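Local coordinates for protein adenylate kinase (Cryptosporidium parvum Iowa II, PDB 3BE4) that probably transfers a phosphoryl group from ATP to AMP, and here holds the two-headed inhibitor bis(adenosine)-5'-pentaphosphate, at residues G19-F24 and K207-Q212; I125-S130 and V144-P149; F190-D193 and K198-N201. All blocks are in the same frame, centred on the assembly; numbering follows the deposited sequence.

Interaction 1: G19-F24 and K207-Q212; sequences GTQCEF and KEVTEQ. With AP5 (bis(adenosine)-5'-pentaphosphate), chain C.
T210 is turned about its first torsion (chi1 -69°) so that its two branches split the work against Q21 and F24: OG1 lies beside the backbone N and reaches Q21, while CG2 swings anti to that nitrogen and reaches F24. The Q21 chain bends at chi2 (-56°), carrying its amide across to meet the hydroxyl. T210 OG1 donates to Q21 OE1 over 2.7 Å, in the carbonyl plane and on a lone pair. The other end of the amide is held too, since Q21 NE2 hydrogen-bonds to the backbone O of P206, and the two bonds together fix its rotation. That carbonyl also hydrogen-bonds to T210 OG1, whose proton is probably shared. V209 CB packs against Q21 NE2 at 3.6 Å. Next door, T210 CG2 sits almost exactly on the F24 ring normal, 3.5 Å from the centroid, a CH-pi contact over the face. At the start of helix 18-29 the P-loop sequence ends in G19 and T20; T20 grips AP5 O2E twice, through N at 2.8 Å and through OG1 at 2.8 Å. The segments 19-24 and 207-212 cross at -62°, setting the C-terminal helix 206-216 against helix 18-29, whose C22 packs on strand 86-89.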
loop_
_atom_site.group_PDB
_atom_site.type_symbol
_atom_site.label_atom_id
_atom_site.label_comp_id
_atom_site.label_asym_id
_atom_site.label_seq_id
_atom_site.Cartn_x
_atom_site.Cartn_y
_atom_site.Cartn_z
ATOM N N GLY A 19 4.469 1.151 -1.410
ATOM C CA GLY A 19 4.102 2.289 -2.300
ATOM C C GLY A 19 5.302 2.495 -3.127
ATOM O O GLY A 19 5.098 2.922 -4.353
ATOM N N THR A 20 6.552 2.280 -2.614
ATOM C CA THR A 20 7.758 2.478 -3.476
ATOM C C THR A 20 7.645 1.543 -4.680
ATOM O O THR A 20 7.945 2.025 -5.847
ATOM C CB THR A 20 9.017 2.158 -2.588
ATOM O OG1 THR A 20 9.091 3.202 -1.613
ATOM C CG2 THR A 20 10.299 2.236 -3.462
ATOM N N GLN A 21 7.342 0.289 -4.461
ATOM C CA GLN A 21 7.270 -0.691 -5.611
ATOM C C GLN A 21 6.097 -0.328 -6.505
ATOM O O GLN A 21 6.138 -0.614 -7.698
ATOM C CB GLN A 21 7.174 -2.081 -5.043
ATOM C CG GLN A 21 8.492 -2.443 -4.327
ATOM C CD GLN A 21 9.766 -2.310 -5.236
ATOM O OE1 GLN A 21 9.648 -2.683 -6.435
ATOM N NE2 GLN A 21 10.927 -2.007 -4.674
ATOM N N CYS A 22 5.030 0.261 -5.977
ATOM C CA CYS A 22 3.862 0.595 -6.836
ATOM C C CYS A 22 4.214 1.646 -7.899
ATOM O O CYS A 22 3.541 1.759 -8.884
ATOM C CB CYS A 22 2.629 0.979 -6.058
ATOM S SG CYS A 22 1.954 -0.420 -5.205
ATOM N N GLU A 23 5.232 2.447 -7.629
ATOM C CA GLU A 23 5.658 3.387 -8.651
ATOM C C GLU A 23 6.088 2.656 -9.894
ATOM O O GLU A 23 5.725 3.092 -11.016
ATOM C CB GLU A 23 6.807 4.297 -8.134
ATOM C CG GLU A 23 7.368 5.168 -9.299
ATOM C CD GLU A 23 6.808 6.592 -9.141
ATOM O OE1 GLU A 23 5.605 6.744 -8.707
ATOM O OE2 GLU A 23 7.610 7.546 -9.369
ATOM N N PHE A 24 6.918 1.616 -9.806
ATOM C CA PHE A 24 7.325 0.929 -11.082
ATOM C C PHE A 24 6.139 0.145 -11.544
ATOM O O PHE A 24 5.959 -0.002 -12.725
ATOM C CB PHE A 24 8.624 0.045 -11.100
ATOM C CG PHE A 24 8.404 -1.451 -10.923
ATOM C CD1 PHE A 24 8.310 -1.951 -9.617
ATOM C CD2 PHE A 24 8.382 -2.336 -11.957
ATOM C CE1 PHE A 24 8.111 -3.331 -9.313
ATOM C CE2 PHE A 24 8.202 -3.712 -11.721
ATOM C CZ PHE A 24 8.045 -4.239 -10.350
ATOM N N LYS A 207 15.940 -1.682 -5.854
ATOM C CA LYS A 207 16.007 -2.321 -7.173
ATOM C C LYS A 207 15.984 -3.778 -7.195
ATOM O O LYS A 207 15.511 -4.409 -8.221
ATOM C CB LYS A 207 17.204 -1.796 -8.029
ATOM C CG LYS A 207 17.082 -0.362 -8.183
ATOM C CD LYS A 207 18.199 0.235 -9.147
ATOM C CE LYS A 207 18.158 1.714 -9.155
ATOM N NZ LYS A 207 19.362 2.234 -9.923
ATOM N N GLU A 208 16.575 -4.492 -6.199
ATOM C CA GLU A 208 16.493 -5.921 -6.067
ATOM C C GLU A 208 15.143 -6.404 -5.678
ATOM O O GLU A 208 14.689 -7.454 -6.167
ATOM C CB GLU A 208 17.430 -6.375 -4.968
ATOM C CG GLU A 208 18.910 -6.203 -5.438
ATOM C CD GLU A 208 19.962 -6.847 -4.406
ATOM O OE1 GLU A 208 19.669 -7.828 -3.699
ATOM O OE2 GLU A 208 21.134 -6.317 -4.292
ATOM N N VAL A 209 14.361 -5.606 -4.879
ATOM C CA VAL A 209 13.011 -6.014 -4.652
ATOM C C VAL A 209 12.171 -5.920 -5.959
ATOM O O VAL A 209 11.359 -6.802 -6.195
ATOM C CB VAL A 209 12.352 -5.100 -3.500
ATOM C CG1 VAL A 209 10.871 -5.461 -3.283
ATOM C CG2 VAL A 209 13.241 -5.167 -2.253
ATOM N N THR A 210 12.419 -4.877 -6.754
ATOM C CA THR A 210 11.747 -4.687 -8.035
ATOM C C THR A 210 12.064 -5.930 -8.887
ATOM O O THR A 210 11.123 -6.457 -9.475
ATOM C CB THR A 210 12.233 -3.470 -8.689
ATOM O OG1 THR A 210 11.801 -2.288 -7.970
ATOM C CG2 THR A 210 11.697 -3.322 -10.153
ATOM N N GLU A 211 13.340 -6.362 -8.992
ATOM C CA GLU A 211 13.582 -7.584 -9.794
ATOM C C GLU A 211 12.871 -8.822 -9.265
ATOM O O GLU A 211 12.368 -9.619 -10.067
ATOM C CB GLU A 211 15.103 -7.807 -10.063
ATOM C CG GLU A 211 15.781 -6.744 -10.957
ATOM C CD GLU A 211 15.016 -6.434 -12.257
ATOM O OE1 GLU A 211 14.727 -7.413 -12.994
ATOM O OE2 GLU A 211 14.654 -5.225 -12.483
ATOM N N GLN A 212 12.668 -9.017 -7.961
ATOM C CA GLN A 212 11.953 -10.101 -7.534
ATOM C C GLN A 212 10.483 -10.014 -7.858
ATOM O O GLN A 212 9.858 -11.053 -8.070
ATOM C CB GLN A 212 12.074 -10.238 -6.025
ATOM C CG GLN A 212 13.443 -10.632 -5.509
ATOM C CD GLN A 212 13.284 -10.617 -3.986
ATOM O OE1 GLN A 212 12.742 -11.487 -3.373
ATOM N NE2 GLN A 212 13.649 -9.444 -3.403
HETATM P PA AP5 C . -0.681 3.643 4.746
HETATM O O1A AP5 C . -0.446 5.015 4.094
HETATM O O2A AP5 C . -0.848 2.467 3.903
HETATM O O3A AP5 C . 0.478 3.378 5.819
HETATM P PB AP5 C . 1.108 2.025 6.364
HETATM O O1B AP5 C . 0.155 0.932 6.290
HETATM O O2B AP5 C . 1.801 2.377 7.686
HETATM O O3B AP5 C . 2.276 1.782 5.180
HETATM P PG AP5 C . 3.290 2.803 4.562
HETATM O O1G AP5 C . 3.974 3.505 5.683
HETATM O O2G AP5 C . 2.551 3.574 3.546
HETATM O O3G AP5 C . 4.252 1.716 3.939
HETATM P PD AP5 C . 4.682 1.300 2.420
HETATM O O1D AP5 C . 3.867 2.084 1.485
HETATM O O2D AP5 C . 4.686 -0.173 2.409
HETATM O O3D AP5 C . 6.222 1.731 2.392
HETATM P PE AP5 C . 6.894 2.917 1.566
HETATM O O1E AP5 C . 6.255 4.151 1.925
HETATM O O2E AP5 C . 7.004 2.573 0.094
HETATM O O5F AP5 C . -1.962 3.645 5.702
HETATM C C5F AP5 C . -2.048 4.835 6.502
HETATM C C4F AP5 C . -3.052 4.419 7.656
HETATM O O4F AP5 C . -4.349 4.547 7.123
HETATM C C3F AP5 C . -2.977 3.052 8.222
HETATM O O3F AP5 C . -1.987 2.946 9.222
HETATM C C2F AP5 C . -4.403 3.003 8.809
HETATM O O2F AP5 C . -4.538 3.927 9.957
HETATM C C1F AP5 C . -5.253 3.571 7.686
HETATM N N9A AP5 C . -5.591 2.545 6.736
HETATM C C8A AP5 C . -5.058 2.494 5.418
HETATM N N7A AP5 C . -5.559 1.457 4.768
HETATM C C5A AP5 C . -6.477 0.831 5.635
HETATM C C6A AP5 C . -7.320 -0.248 5.452
HETATM N N6A AP5 C . -7.365 -1.107 4.427
HETATM N N1A AP5 C . -8.104 -0.562 6.589
HETATM C C2A AP5 C . -8.063 0.229 7.639
HETATM N N3A AP5 C . -7.266 1.296 7.858
HETATM C C4A AP5 C . -6.480 1.650 6.740
HETATM O O5J AP5 C . 8.369 2.810 2.093
HETATM C C5J AP5 C . 8.702 3.253 3.499
HETATM C C4J AP5 C . 10.139 3.810 3.404
HETATM O O4J AP5 C . 11.138 2.845 3.020
HETATM C C3J AP5 C . 10.222 5.041 2.498
HETATM O O3J AP5 C . 11.115 5.976 3.065
HETATM C C2J AP5 C . 10.892 4.380 1.334
HETATM O O2J AP5 C . 11.668 5.313 0.595
HETATM C C1J AP5 C . 11.878 3.405 1.806
HETATM N N9B AP5 C . 12.159 2.226 1.047
HETATM C C8B AP5 C . 11.288 1.548 0.195
HETATM N N7B AP5 C . 11.923 0.455 -0.266
HETATM C C5B AP5 C . 13.188 0.426 0.270
HETATM C C6B AP5 C . 14.231 -0.553 0.287
HETATM N N6B AP5 C . 14.103 -1.666 -0.436
HETATM N N1B AP5 C . 15.362 -0.272 0.992
HETATM C C2B AP5 C . 15.422 0.874 1.799
HETATM N N3B AP5 C . 14.421 1.800 1.899
HETATM C C4B AP5 C . 13.252 1.534 1.208
#

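Interaction 2: I125-S130 and V144-P149; sequences IIERIS and VKYNPP. With AP5 (bis(adenosine)-5'-pentaphosphate), chain C.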
loop_
_atom_site.group_PDB
_atom_site.type_symbol
_atom_site.label_atom_id
_atom_site.label_comp_id
_atom_site.label_asym_id
_atom_site.label_seq_id
_atom_site.Cartn_x
_atom_site.Cartn_y
_atom_site.Cartn_z
ATOM N N ILE A 125 11.845 -2.294 9.681
ATOM C CA ILE A 125 10.728 -1.293 9.351
ATOM C C ILE A 125 10.952 -0.000 10.132
ATOM O O ILE A 125 10.622 1.015 9.667
ATOM C CB ILE A 125 9.308 -1.909 9.845
ATOM C CG1 ILE A 125 9.042 -3.113 8.881
ATOM C CG2 ILE A 125 8.234 -0.897 10.029
ATOM C CD1 ILE A 125 8.732 -2.479 7.412
ATOM N N ILE A 126 11.403 -0.034 11.381
ATOM C CA ILE A 126 11.595 1.171 12.137
ATOM C C ILE A 126 12.652 2.037 11.452
ATOM O O ILE A 126 12.346 3.211 11.386
ATOM C CB ILE A 126 12.124 0.832 13.536
ATOM C CG1 ILE A 126 11.061 -0.002 14.300
ATOM C CG2 ILE A 126 12.625 2.029 14.270
ATOM C CD1 ILE A 126 9.907 0.483 14.393
ATOM N N GLU A 127 13.643 1.436 10.781
ATOM C CA GLU A 127 14.705 2.200 10.139
ATOM C C GLU A 127 14.053 2.686 8.819
ATOM O O GLU A 127 14.390 3.844 8.342
ATOM C CB GLU A 127 15.791 1.168 9.790
ATOM C CG GLU A 127 16.864 1.821 8.895
ATOM C CD GLU A 127 17.659 2.961 9.509
ATOM O OE1 GLU A 127 17.517 3.161 10.778
ATOM O OE2 GLU A 127 18.563 3.402 8.710
ATOM N N ARG A 128 13.220 1.889 8.193
ATOM C CA ARG A 128 12.601 2.424 6.910
ATOM C C ARG A 128 11.739 3.657 7.185
ATOM O O ARG A 128 11.829 4.694 6.478
ATOM C CB ARG A 128 11.665 1.390 6.229
ATOM C CG ARG A 128 12.337 0.040 5.895
ATOM C CD ARG A 128 13.356 0.330 4.756
ATOM N NE ARG A 128 14.134 -0.862 4.355
ATOM C CZ ARG A 128 13.710 -1.818 3.465
ATOM N NH1 ARG A 128 12.548 -1.742 2.835
ATOM N NH2 ARG A 128 14.598 -2.832 3.210
ATOM N N ILE A 129 10.936 3.642 8.241
ATOM C CA ILE A 129 9.977 4.756 8.525
ATOM C C ILE A 129 10.789 5.966 9.008
ATOM O O ILE A 129 10.507 7.092 8.644
ATOM C CB ILE A 129 8.916 4.231 9.607
ATOM C CG1 ILE A 129 7.976 3.274 8.934
ATOM C CG2 ILE A 129 8.279 5.507 10.066
ATOM C CD1 ILE A 129 6.982 2.633 9.921
ATOM N N SER A 130 11.834 5.720 9.789
ATOM C CA SER A 130 12.545 6.841 10.404
ATOM C C SER A 130 13.193 7.757 9.349
ATOM O O SER A 130 13.273 8.970 9.584
ATOM C CB SER A 130 13.545 6.352 11.428
ATOM O OG SER A 130 14.567 5.838 10.765
ATOM N N VAL A 144 15.835 9.282 3.256
ATOM C CA VAL A 144 17.042 10.098 3.289
ATOM C C VAL A 144 18.320 9.331 3.159
ATOM O O VAL A 144 19.349 9.885 2.592
ATOM C CB VAL A 144 16.906 10.984 4.520
ATOM C CG1 VAL A 144 17.113 10.163 5.826
ATOM C CG2 VAL A 144 17.718 12.274 4.371
ATOM N N LYS A 145 18.368 8.033 3.553
ATOM C CA LYS A 145 19.542 7.215 3.339
ATOM C C LYS A 145 19.471 6.369 2.054
ATOM O O LYS A 145 20.505 6.254 1.317
ATOM C CB LYS A 145 19.686 6.247 4.525
ATOM C CG LYS A 145 19.917 6.900 5.850
ATOM C CD LYS A 145 20.131 5.724 6.857
ATOM C CE LYS A 145 20.368 6.323 8.170
ATOM N NZ LYS A 145 20.613 5.091 9.187
ATOM N N TYR A 146 18.339 5.661 1.852
ATOM C CA TYR A 146 18.334 4.468 0.910
ATOM C C TYR A 146 17.589 4.799 -0.366
ATOM O O TYR A 146 17.705 3.988 -1.341
ATOM C CB TYR A 146 17.638 3.297 1.589
ATOM C CG TYR A 146 18.277 3.031 2.902
ATOM C CD1 TYR A 146 19.679 2.832 3.080
ATOM C CD2 TYR A 146 17.427 2.949 4.066
ATOM C CE1 TYR A 146 20.229 2.631 4.353
ATOM C CE2 TYR A 146 17.980 2.751 5.253
ATOM C CZ TYR A 146 19.329 2.528 5.392
ATOM O OH TYR A 146 19.934 2.366 6.652
ATOM N N ASN A 147 16.909 5.925 -0.469
ATOM C CA ASN A 147 16.203 6.288 -1.688
ATOM C C ASN A 147 15.896 7.767 -1.701
ATOM O O ASN A 147 14.756 8.227 -1.756
ATOM C CB ASN A 147 14.905 5.483 -1.848
ATOM C CG ASN A 147 14.409 5.487 -3.276
ATOM O OD1 ASN A 147 15.173 5.835 -4.216
ATOM N ND2 ASN A 147 13.207 5.051 -3.465
ATOM N N PRO A 148 16.960 8.583 -1.761
ATOM C CA PRO A 148 16.812 10.027 -1.571
ATOM C C PRO A 148 16.244 10.762 -2.760
ATOM O O PRO A 148 16.358 10.192 -3.872
ATOM C CB PRO A 148 18.290 10.472 -1.307
ATOM C CG PRO A 148 18.975 9.157 -0.847
ATOM C CD PRO A 148 18.342 8.155 -1.735
ATOM N N PRO A 149 15.722 11.940 -2.548
ATOM C CA PRO A 149 15.343 12.799 -3.693
ATOM C C PRO A 149 16.645 13.137 -4.470
ATOM O O PRO A 149 17.769 13.140 -3.930
ATOM C CB PRO A 149 14.758 14.047 -3.069
ATOM C CG PRO A 149 15.305 14.054 -1.703
ATOM C CD PRO A 149 15.518 12.665 -1.254
HETATM P PA AP5 C . -0.681 3.643 4.746
HETATM O O1A AP5 C . -0.446 5.015 4.094
HETATM O O2A AP5 C . -0.848 2.467 3.903
HETATM O O3A AP5 C . 0.478 3.378 5.819
HETATM P PB AP5 C . 1.108 2.025 6.364
HETATM O O1B AP5 C . 0.155 0.932 6.290
HETATM O O2B AP5 C . 1.801 2.377 7.686
HETATM O O3B AP5 C . 2.276 1.782 5.180
HETATM P PG AP5 C . 3.290 2.803 4.562
HETATM O O1G AP5 C . 3.974 3.505 5.683
HETATM O O2G AP5 C . 2.551 3.574 3.546
HETATM O O3G AP5 C . 4.252 1.716 3.939
HETATM P PD AP5 C . 4.682 1.300 2.420
HETATM O O1D AP5 C . 3.867 2.084 1.485
HETATM O O2D AP5 C . 4.686 -0.173 2.409
HETATM O O3D AP5 C . 6.222 1.731 2.392
HETATM P PE AP5 C . 6.894 2.917 1.566
HETATM O O1E AP5 C . 6.255 4.151 1.925
HETATM O O2E AP5 C . 7.004 2.573 0.094
HETATM O O5F AP5 C . -1.962 3.645 5.702
HETATM C C5F AP5 C . -2.048 4.835 6.502
HETATM C C4F AP5 C . -3.052 4.419 7.656
HETATM O O4F AP5 C . -4.349 4.547 7.123
HETATM C C3F AP5 C . -2.977 3.052 8.222
HETATM O O3F AP5 C . -1.987 2.946 9.222
HETATM C C2F AP5 C . -4.403 3.003 8.809
HETATM O O2F AP5 C . -4.538 3.927 9.957
HETATM C C1F AP5 C . -5.253 3.571 7.686
HETATM N N9A AP5 C . -5.591 2.545 6.736
HETATM C C8A AP5 C . -5.058 2.494 5.418
HETATM N N7A AP5 C . -5.559 1.457 4.768
HETATM C C5A AP5 C . -6.477 0.831 5.635
HETATM C C6A AP5 C . -7.320 -0.248 5.452
HETATM N N6A AP5 C . -7.365 -1.107 4.427
HETATM N N1A AP5 C . -8.104 -0.562 6.589
HETATM C C2A AP5 C . -8.063 0.229 7.639
HETATM N N3A AP5 C . -7.266 1.296 7.858
HETATM C C4A AP5 C . -6.480 1.650 6.740
HETATM O O5J AP5 C . 8.369 2.810 2.093
HETATM C C5J AP5 C . 8.702 3.253 3.499
HETATM C C4J AP5 C . 10.139 3.810 3.404
HETATM O O4J AP5 C . 11.138 2.845 3.020
HETATM C C3J AP5 C . 10.222 5.041 2.498
HETATM O O3J AP5 C . 11.115 5.976 3.065
HETATM C C2J AP5 C . 10.892 4.380 1.334
HETATM O O2J AP5 C . 11.668 5.313 0.595
HETATM C C1J AP5 C . 11.878 3.405 1.806
HETATM N N9B AP5 C . 12.159 2.226 1.047
HETATM C C8B AP5 C . 11.288 1.548 0.195
HETATM N N7B AP5 C . 11.923 0.455 -0.266
HETATM C C5B AP5 C . 13.188 0.426 0.270
HETATM C C6B AP5 C . 14.231 -0.553 0.287
HETATM N N6B AP5 C . 14.103 -1.666 -0.436
HETATM N N1B AP5 C . 15.362 -0.272 0.992
HETATM C C2B AP5 C . 15.422 0.874 1.799
HETATM N N3B AP5 C . 14.421 1.800 1.899
HETATM C C4B AP5 C . 13.252 1.534 1.208
#
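One carboxylate oxygen of E127 takes both K145 and Y146. K145 NZ donates to E127 OE2 over 2.7 Å, a salt bridge that uses the syn lone pair. Y146 OH donates to the same E127 OE2, also over 2.7 Å, but from the anti side and 27° out of the carboxylate plane. The E127 chain leaves with CG anti to the backbone N and then bends at chi2 (63°), which turns the carboxylate toward the loop; K145 and Y146 each cross its side chain at about a right angle, the carboxylate and ring planes 55° apart. The extended lysine starts above the tyrosine: K145 CB lies over the centre of the Y146 ring, while E127 CG sits at the ring edge, in plane. H143 stacks on the Y146 ring as well. At the root of the tyrosine, Y146 CB comes within 3.3 Å of AP5 C2B, so the residue reaches from the carboxylate to the adenine. R128, one step on from E127, lays its guanidinium face over the same base, with AP5 N1B 3.3 Å above the plane; a salt bridge from its NH2 to E124 and a bond to A202 O help to hold it there. Two strong donors on one oxygen suggest that E127 is ionised, and its charge probably helps to hold the lid-side loop down over the nucleotide at this surface.

Interaction 3: F190-D193 and K198-N201; sequences FYED and KRVN
The turn between helix 186-192 and strand 197-201 belongs to the alpha/beta core of the kinase, where the last helical leg of a crossover leads into the outermost strand of the parallel sheet, and E192 and R199 clasp each other across it. E192 comes from the helix and R199 from the middle of the strand, and the two side chains cross at about a right angle. R199 NH2 donates to E192 OE2 over 2.9 Å, with an almost straight N-H...O angle of 172°. The two groups do not lie flat together. E192 OE2 is in the guanidinium plane, at its edge, whereas the nitrogen comes to that oxygen from 39° above the carboxylate plane. The salt bridge therefore has a single bond, made through NH2 alone: R199 NE stays 3.7 Å from E192 OE2. A water fills in there, donating to E192 OE2 at 2.6 Å and accepting from R199 NE at 3.0 Å, so that OE2 is gripped by two donors and the NE side of the arginine is tied to the same oxygen indirectly. Both chains are stretched out to meet: E192 is extended beyond CG (chi2 -175°), and R199 runs straight from CG to NE. The arginine has a second acid on its other terminal nitrogen, for NH1 makes a salt bridge to E119 on strand 114-119. The bridge lies at the surface, while Y191 and V200, beside these two in the chain, are buried in the fold. Y191 packs on V115, on I9 and I11 of strand 7-12 and on A98 of helix 95-108; F190 also meets that helix. V200, next to R199, pairs its backbone with Y117 and E119 and turns its side chain against helix 206-216.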
loop_
_atom_site.group_PDB
_atom_site.type_symbol
_atom_site.label_atom_id
_atom_site.label_comp_id
_atom_site.label_asym_id
_atom_site.label_seq_id
_atom_site.Cartn_x
_atom_site.Cartn_y
_atom_site.Cartn_z
ATOM N N PHE A 190 -4.778 -16.843 4.125
ATOM C CA PHE A 190 -6.014 -16.650 3.393
ATOM C C PHE A 190 -5.689 -16.772 1.921
ATOM O O PHE A 190 -6.383 -17.474 1.164
ATOM C CB PHE A 190 -6.616 -15.271 3.687
ATOM C CG PHE A 190 -7.944 -14.978 2.990
ATOM C CD1 PHE A 190 -9.193 -15.112 3.672
ATOM C CD2 PHE A 190 -7.968 -14.483 1.706
ATOM C CE1 PHE A 190 -10.395 -14.816 3.052
ATOM C CE2 PHE A 190 -9.170 -14.175 1.060
ATOM C CZ PHE A 190 -10.400 -14.306 1.715
ATOM N N TYR A 191 -4.652 -16.076 1.474
ATOM C CA TYR A 191 -4.297 -16.115 0.044
ATOM C C TYR A 191 -3.480 -17.287 -0.395
ATOM O O TYR A 191 -3.504 -17.633 -1.599
ATOM C CB TYR A 191 -3.660 -14.773 -0.400
ATOM C CG TYR A 191 -4.726 -13.712 -0.394
ATOM C CD1 TYR A 191 -5.830 -13.746 -1.256
ATOM C CD2 TYR A 191 -4.640 -12.609 0.514
ATOM C CE1 TYR A 191 -6.859 -12.736 -1.240
ATOM C CE2 TYR A 191 -5.630 -11.608 0.526
ATOM C CZ TYR A 191 -6.758 -11.688 -0.308
ATOM O OH TYR A 191 -7.685 -10.705 -0.240
ATOM N N GLU A 192 -2.661 -17.833 0.494
ATOM C CA GLU A 192 -1.941 -19.105 0.186
ATOM C C GLU A 192 -2.954 -20.220 -0.026
ATOM O O GLU A 192 -2.778 -21.069 -0.894
ATOM C CB GLU A 192 -1.098 -19.481 1.353
ATOM C CG GLU A 192 0.155 -18.650 1.345
ATOM C CD GLU A 192 1.107 -19.100 2.476
ATOM O OE1 GLU A 192 0.614 -19.580 3.553
ATOM O OE2 GLU A 192 2.330 -18.942 2.294
ATOM N N ASP A 193 -4.018 -20.209 0.752
ATOM C CA ASP A 193 -5.141 -21.196 0.565
ATOM C C ASP A 193 -5.862 -21.114 -0.758
ATOM O O ASP A 193 -6.426 -22.118 -1.215
ATOM C CB ASP A 193 -6.142 -21.134 1.715
ATOM C CG ASP A 193 -5.538 -21.702 3.028
ATOM O OD1 ASP A 193 -4.425 -22.274 2.997
ATOM O OD2 ASP A 193 -6.163 -21.545 4.108
ATOM N N LYS A 198 2.677 -15.233 -3.429
ATOM C CA LYS A 198 4.123 -15.390 -3.610
ATOM C C LYS A 198 4.783 -14.348 -2.618
ATOM O O LYS A 198 4.193 -13.401 -2.263
ATOM C CB LYS A 198 4.609 -15.188 -5.030
ATOM C CG LYS A 198 4.342 -16.619 -5.826
ATOM C CD LYS A 198 4.862 -16.741 -7.215
ATOM C CE LYS A 198 4.426 -18.149 -7.750
ATOM N N ARG A 199 6.022 -14.599 -2.236
ATOM C CA ARG A 199 6.765 -13.790 -1.251
ATOM C C ARG A 199 7.944 -13.185 -1.920
ATOM O O ARG A 199 8.576 -13.748 -2.903
ATOM C CB ARG A 199 7.223 -14.691 -0.131
ATOM C CG ARG A 199 6.112 -15.434 0.553
ATOM C CD ARG A 199 6.526 -16.180 1.930
ATOM N NE ARG A 199 5.415 -16.911 2.477
ATOM C CZ ARG A 199 5.121 -16.942 3.761
ATOM N NH1 ARG A 199 5.883 -16.306 4.632
ATOM N NH2 ARG A 199 4.081 -17.659 4.185
ATOM N N VAL A 200 8.309 -11.991 -1.440
ATOM C CA VAL A 200 9.572 -11.332 -1.889
ATOM C C VAL A 200 10.292 -10.910 -0.649
ATOM O O VAL A 200 9.667 -10.766 0.435
ATOM C CB VAL A 200 9.396 -10.081 -2.811
ATOM C CG1 VAL A 200 8.704 -10.534 -4.177
ATOM C CG2 VAL A 200 8.565 -8.979 -2.178
ATOM N N ASN A 201 11.592 -10.838 -0.797
ATOM C CA ASN A 201 12.458 -10.412 0.345
ATOM C C ASN A 201 12.532 -8.919 0.349
ATOM O O ASN A 201 13.222 -8.294 -0.436
ATOM C CB ASN A 201 13.869 -10.999 0.177
ATOM C CG ASN A 201 14.737 -10.603 1.336
ATOM O OD1 ASN A 201 14.299 -9.898 2.302
ATOM N ND2 ASN A 201 15.955 -11.126 1.303
HETATM O O HOH W 1 4.273 -18.846 0.516
#

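In the fold
From the N terminus, the chain forms strand 7-12, passes the P-loop and enters helix 18-29, where interaction 1 opens; it closes only at helix 206-216, so nearly the whole enzyme lies between its two halves. Interactions 2 and 3 both fall within that span, one after the other and without crossing. Interaction 2 closes a short excursion through the two-stranded antiparallel lid sheet; interaction 3 closes the tight turn into the last strand of the core. T20 packs on N147, bringing interactions 1 and 2 together around AP5, and Q212 probably hydrogen-bonds to the backbone of N201, joining interactions 1 and 3. Interactions 2 and 3 do not touch.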